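Local coordinates for protein tyrosine recombinase XerH (Helicobacter pylori, PDB 5JJV) that cuts and rejoins recombining DNA molecules as a site-specific tyrosine recombinase, takes part in chromosome segregation and may contribute to chromosome decatenation, at residues P5-K10 against F99-N104; N230-I235 against M248-H253. One frame throughout, in Å; residues are numbered along the deposited sequence.

Two contacts of very different reach along the chain show how each of the recombinase's two regions is tied together internally, one by loops and the other by a hairpin. From the N terminus, contact 1 comes first: the lead-in to helix 12-30 meets the loop between helices 74-93 and 107-117, closing a long, mainly helical excursion within the SAM-like N-terminal region. Contact 2 opens only after contact 1 has closed, so the two follow in series, neither nested nor crossed. It pairs strands 232-238 and 244-250 of a beta hairpin in the catalytic region. The centres of the two contacts lie about 62 Å apart on opposite sides of the chain's centre.

Contact 1: P5-K10 against F99-N104; sequences PLEELK and FNSLKN
Two loops of the helical, SAM-like N-terminal region meet here, where the lead-in to helix 12-30 places Leu6 and Glu7 against Ser101, Leu102 and Lys103. The one hydrogen bond across the contact is short: Ser101 OG donates to Glu7 OE2 at 2.6 Å, reaching the oxygen nearly along its C-O bond. Glu7 is extended beyond CG (chi2 173°), which carries its carboxylate across to the serine, while its CG rests 3.7 Å from Leu102 CD1. The other oxygen, Glu7 OE1, lies 3.4 Å from Lys103 CE, and the two side chains cross at about a right angle. With Lys103 NZ 3.9 Å from Glu7 OE1, this salt bridge is long; the ammonium's stronger partner is Glu149 of the second subunit. Next to this polar pair, Leu6 and Leu102 run past one another head to tail, with Leu6 CG 3.6 Å from Leu102 CD1. Leu6 CD2 packs equally close, 3.6 Å, on the methylene Lys103 CG. Tyr154 extends this buried patch, touching Leu6 and hydrogen-bonding Leu102 O, while helix 12-30 approaches both loops through Trp19, bonded to Leu6 O, and Asn15, against Leu102.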
loop_
_atom_site.group_PDB
_atom_site.type_symbol
_atom_site.label_atom_id
_atom_site.label_comp_id
_atom_site.label_asym_id
_atom_site.label_seq_id
_atom_site.Cartn_x
_atom_site.Cartn_y
_atom_site.Cartn_z
ATOM N N PRO B 5 16.139 3.936 33.861
ATOM C CA PRO B 5 15.760 5.335 34.091
ATOM C C PRO B 5 16.553 6.281 33.194
ATOM O O PRO B 5 17.659 5.944 32.769
ATOM C CB PRO B 5 16.095 5.559 35.572
ATOM C CG PRO B 5 16.993 4.428 35.956
ATOM C CD PRO B 5 16.599 3.276 35.093
ATOM N N LEU B 6 15.983 7.445 32.904
ATOM C CA LEU B 6 16.594 8.398 31.985
ATOM C C LEU B 6 17.983 8.842 32.437
ATOM O O LEU B 6 18.935 8.820 31.654
ATOM C CB LEU B 6 15.693 9.622 31.818
ATOM C CG LEU B 6 16.255 10.712 30.906
ATOM C CD1 LEU B 6 16.473 10.173 29.502
ATOM C CD2 LEU B 6 15.345 11.926 30.883
ATOM N N GLU B 7 18.094 9.240 33.700
ATOM C CA GLU B 7 19.357 9.730 34.240
ATOM C C GLU B 7 19.887 8.826 35.348
ATOM O O GLU B 7 19.441 8.901 36.491
ATOM C CB GLU B 7 19.191 11.160 34.759
ATOM C CG GLU B 7 18.803 12.162 33.682
ATOM C CD GLU B 7 18.476 13.531 34.243
ATOM O OE1 GLU B 7 17.649 13.613 35.174
ATOM O OE2 GLU B 7 19.048 14.527 33.751
ATOM N N GLU B 8 20.843 7.970 34.999
ATOM C CA GLU B 8 21.442 7.051 35.959
ATOM C C GLU B 8 22.780 7.569 36.472
ATOM O O GLU B 8 23.259 7.145 37.525
ATOM C CB GLU B 8 21.632 5.670 35.331
ATOM C CG GLU B 8 20.339 4.955 34.998
ATOM C CD GLU B 8 20.569 3.601 34.357
ATOM O OE1 GLU B 8 21.419 3.510 33.446
ATOM O OE2 GLU B 8 19.903 2.626 34.765
ATOM N N LEU B 9 23.381 8.488 35.725
ATOM C CA LEU B 9 24.701 9.002 36.063
ATOM C C LEU B 9 24.656 10.494 36.362
ATOM O O LEU B 9 23.875 11.232 35.760
ATOM C CB LEU B 9 25.683 8.726 34.924
ATOM C CG LEU B 9 25.733 7.281 34.426
ATOM C CD1 LEU B 9 26.557 7.181 33.153
ATOM C CD2 LEU B 9 26.292 6.364 35.503
ATOM N N LYS B 10 25.496 10.932 37.295
ATOM C CA LYS B 10 25.595 12.347 37.636
ATOM C C LYS B 10 26.147 13.139 36.456
ATOM O O LYS B 10 25.855 14.324 36.297
ATOM C CB LYS B 10 26.479 12.546 38.870
ATOM N N PHE B 99 23.163 22.061 28.727
ATOM C CA PHE B 99 24.220 21.058 28.815
ATOM C C PHE B 99 24.525 20.618 30.249
ATOM O O PHE B 99 25.523 19.943 30.499
ATOM C CB PHE B 99 25.488 21.590 28.149
ATOM C CG PHE B 99 25.237 22.243 26.820
ATOM C CD1 PHE B 99 25.289 23.620 26.691
ATOM C CD2 PHE B 99 24.927 21.480 25.706
ATOM C CE1 PHE B 99 25.051 24.226 25.471
ATOM C CE2 PHE B 99 24.687 22.079 24.483
ATOM C CZ PHE B 99 24.750 23.454 24.366
ATOM N N ASN B 100 23.657 20.997 31.183
ATOM C CA ASN B 100 23.786 20.567 32.569
ATOM C C ASN B 100 22.957 19.314 32.836
ATOM O O ASN B 100 23.135 18.642 33.852
ATOM C CB ASN B 100 23.366 21.689 33.519
ATOM N N SER B 101 22.052 19.008 31.910
ATOM C CA SER B 101 21.185 17.839 32.020
ATOM C C SER B 101 20.593 17.475 30.663
ATOM O O SER B 101 20.138 18.349 29.925
ATOM C CB SER B 101 20.065 18.091 33.033
ATOM O OG SER B 101 19.162 17.000 33.076
ATOM N N LEU B 102 20.583 16.187 30.338
ATOM C CA LEU B 102 20.082 15.746 29.040
ATOM C C LEU B 102 18.558 15.844 28.949
ATOM O O LEU B 102 17.976 15.584 27.896
ATOM C CB LEU B 102 20.552 14.317 28.741
ATOM C CG LEU B 102 20.514 13.255 29.843
ATOM C CD1 LEU B 102 19.106 12.738 30.064
ATOM C CD2 LEU B 102 21.457 12.112 29.505
ATOM N N LYS B 103 17.918 16.220 30.052
ATOM C CA LYS B 103 16.487 16.500 30.049
ATOM C C LYS B 103 16.200 17.791 29.294
ATOM O O LYS B 103 15.076 18.027 28.853
ATOM C CB LYS B 103 15.943 16.604 31.476
ATOM C CG LYS B 103 15.641 15.272 32.138
ATOM C CD LYS B 103 14.910 15.471 33.458
ATOM C CE LYS B 103 14.494 14.143 34.070
ATOM N NZ LYS B 103 13.774 14.326 35.361
ATOM N N ASN B 104 17.224 18.624 29.153
ATOM C CA ASN B 104 17.072 19.917 28.504
ATOM C C ASN B 104 17.463 19.880 27.032
ATOM O O ASN B 104 17.539 20.918 26.376
ATOM C CB ASN B 104 17.902 20.972 29.232
ATOM C CG ASN B 104 17.647 20.986 30.723
ATOM O OD1 ASN B 104 18.557 20.761 31.521
ATOM N ND2 ASN B 104 16.404 21.251 31.110
#

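Contact 2: N230-I235 against M248-H253; sequences NGCYTI and MLKAFH
Gly231 O is gripped twice: Ala251 N donates to it at 2.8 Å, tilted 30° from the carbonyl plane, and a water donates to it at 2.9 Å. The same water accepts a long bond from Phe252 N, bridging the residue just before one strand and the segment that follows the other. From there the backbones run as an antiparallel beta ladder, in which Tyr233 and Leu249 form a hydrogen-bonded pair. Tyr233 N meets Leu249 O and Leu249 N meets Tyr233 O, both at 2.8 Å. Cys232 with Lys250 and Thr234 with Met248 are the flanking non-hydrogen-bonded pairs.

On the face that bears Cys232, Thr234, Met248 and Lys250, two sulfur-bearing side chains meet. Met248 SD rests 3.8 Å from Cys232 CB, and a bend at chi3 (-66°) turns Met248 CE toward Thr234 OG1. Cys232 SG lies alongside the aliphatic end of Lys250, 3.7 Å from CE; the lysine's NZ pairs with Glu354 and Glu361 of the third subunit. Tyr233 and Leu249 point to the other face. The ring of Tyr233 has the backbone Leu249 O at its edge, near its plane, while Ala251 CB comes in obliquely, 3.7 Å from Tyr233 CE2. The Ile235 and Leu249 side chains run together in the same direction, with Ile235 CD1 4.1 Å from Leu249 CB.

The turn joining the two strands carries Lys240, the predicted catalytic lysine. Within the three-stranded sheet, strand 232-238 is central, bonded through Thr234 to Thr227 of strand 226-229. Leu249 packs on Ile207, Phe210 and Thr211 of helix 198-211, whereas Met248 meets Leu353 of the third subunit, so the hairpin lies between helix 198-211 and a neighbouring subunit.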
loop_
_atom_site.group_PDB
_atom_site.type_symbol
_atom_site.label_atom_id
_atom_site.label_comp_id
_atom_site.label_asym_id
_atom_site.label_seq_id
_atom_site.Cartn_x
_atom_site.Cartn_y
_atom_site.Cartn_z
ATOM N N ASN B 230 16.724 -20.320 -25.771
ATOM C CA ASN B 230 16.443 -19.649 -27.039
ATOM C C ASN B 230 17.198 -18.332 -27.202
ATOM O O ASN B 230 16.642 -17.343 -27.682
ATOM C CB ASN B 230 14.938 -19.406 -27.191
ATOM C CG ASN B 230 14.149 -20.697 -27.326
ATOM O OD1 ASN B 230 14.597 -21.650 -27.964
ATOM N ND2 ASN B 230 12.968 -20.733 -26.722
ATOM N N GLY B 231 18.463 -18.324 -26.793
ATOM C CA GLY B 231 19.315 -17.160 -26.955
ATOM C C GLY B 231 19.161 -16.123 -25.861
ATOM O O GLY B 231 19.752 -15.045 -25.931
ATOM N N CYS B 232 18.366 -16.445 -24.847
ATOM C CA CYS B 232 18.125 -15.519 -23.746
ATOM C C CYS B 232 18.662 -16.059 -22.426
ATOM O O CYS B 232 18.393 -17.202 -22.060
ATOM C CB CYS B 232 16.630 -15.227 -23.609
ATOM S SG CYS B 232 15.866 -14.482 -25.064
ATOM N N TYR B 233 19.422 -15.232 -21.716
ATOM C CA TYR B 233 19.851 -15.566 -20.364
ATOM C C TYR B 233 18.898 -14.956 -19.347
ATOM O O TYR B 233 18.762 -13.737 -19.270
ATOM C CB TYR B 233 21.278 -15.076 -20.093
ATOM C CG TYR B 233 22.368 -15.988 -20.608
ATOM C CD1 TYR B 233 22.648 -17.192 -19.974
ATOM C CD2 TYR B 233 23.128 -15.640 -21.715
ATOM C CE1 TYR B 233 23.646 -18.029 -20.437
ATOM C CE2 TYR B 233 24.129 -16.470 -22.186
ATOM C CZ TYR B 233 24.384 -17.662 -21.543
ATOM O OH TYR B 233 25.379 -18.492 -22.009
ATOM N N THR B 234 18.230 -15.807 -18.577
ATOM C CA THR B 234 17.430 -15.342 -17.452
ATOM C C THR B 234 18.266 -15.413 -16.179
ATOM O O THR B 234 18.659 -16.495 -15.747
ATOM C CB THR B 234 16.144 -16.169 -17.274
ATOM O OG1 THR B 234 15.328 -16.049 -18.446
ATOM C CG2 THR B 234 15.363 -15.678 -16.065
ATOM N N ILE B 235 18.543 -14.255 -15.591
ATOM C CA ILE B 235 19.398 -14.189 -14.413
ATOM C C ILE B 235 18.605 -13.882 -13.149
ATOM O O ILE B 235 17.927 -12.858 -13.067
ATOM C CB ILE B 235 20.492 -13.119 -14.573
ATOM C CG1 ILE B 235 21.143 -13.219 -15.952
ATOM C CG2 ILE B 235 21.530 -13.250 -13.468
ATOM C CD1 ILE B 235 22.064 -12.061 -16.267
ATOM N N MET B 248 16.748 -10.284 -17.772
ATOM C CA MET B 248 17.107 -11.001 -18.988
ATOM C C MET B 248 18.254 -10.326 -19.728
ATOM O O MET B 248 18.309 -9.102 -19.837
ATOM C CB MET B 248 15.896 -11.137 -19.912
ATOM C CG MET B 248 16.205 -11.819 -21.237
ATOM S SD MET B 248 14.723 -12.255 -22.157
ATOM C CE MET B 248 14.010 -13.482 -21.064
ATOM N N LEU B 249 19.171 -11.144 -20.230
ATOM C CA LEU B 249 20.304 -10.664 -21.001
ATOM C C LEU B 249 20.463 -11.504 -22.263
ATOM O O LEU B 249 20.659 -12.717 -22.188
ATOM C CB LEU B 249 21.578 -10.705 -20.154
ATOM C CG LEU B 249 22.921 -10.475 -20.846
ATOM C CD1 LEU B 249 22.920 -9.169 -21.621
ATOM C CD2 LEU B 249 24.039 -10.486 -19.817
ATOM N N LYS B 250 20.359 -10.861 -23.422
ATOM C CA LYS B 250 20.514 -11.559 -24.693
ATOM C C LYS B 250 21.912 -12.155 -24.807
ATOM O O LYS B 250 22.907 -11.491 -24.520
ATOM C CB LYS B 250 20.235 -10.621 -25.868
ATOM C CG LYS B 250 18.776 -10.223 -26.005
ATOM C CD LYS B 250 17.878 -11.450 -26.026
ATOM C CE LYS B 250 16.449 -11.090 -26.393
ATOM N NZ LYS B 250 16.337 -10.628 -27.803
ATOM N N ALA B 251 21.974 -13.412 -25.230
ATOM C CA ALA B 251 23.216 -14.174 -25.209
ATOM C C ALA B 251 24.287 -13.620 -26.147
ATOM O O ALA B 251 25.476 -13.700 -25.844
ATOM C CB ALA B 251 22.935 -15.630 -25.545
ATOM N N PHE B 252 23.873 -13.052 -27.279
ATOM C CA PHE B 252 24.835 -12.630 -28.295
ATOM C C PHE B 252 25.705 -11.469 -27.814
ATOM O O PHE B 252 26.735 -11.165 -28.417
ATOM C CB PHE B 252 24.122 -12.259 -29.605
ATOM C CG PHE B 252 23.343 -10.969 -29.548
ATOM C CD1 PHE B 252 23.948 -9.761 -29.862
ATOM C CD2 PHE B 252 21.997 -10.969 -29.214
ATOM C CE1 PHE B 252 23.237 -8.577 -29.822
ATOM C CE2 PHE B 252 21.278 -9.786 -29.175
ATOM C CZ PHE B 252 21.900 -8.589 -29.479
ATOM N N HIS B 253 25.294 -10.830 -26.725
ATOM C CA HIS B 253 26.064 -9.737 -26.142
ATOM C C HIS B 253 27.327 -10.228 -25.437
ATOM O O HIS B 253 28.323 -9.508 -25.371
ATOM C CB HIS B 253 25.201 -8.945 -25.156
ATOM C CG HIS B 253 24.207 -8.036 -25.812
ATOM N ND1 HIS B 253 22.901 -7.929 -25.387
ATOM C CD2 HIS B 253 24.334 -7.183 -26.857
ATOM C CE1 HIS B 253 22.263 -7.057 -26.146
ATOM N NE2 HIS B 253 23.109 -6.589 -27.045
HETATM O O HOH W 1 20.900 -13.897 -28.372
#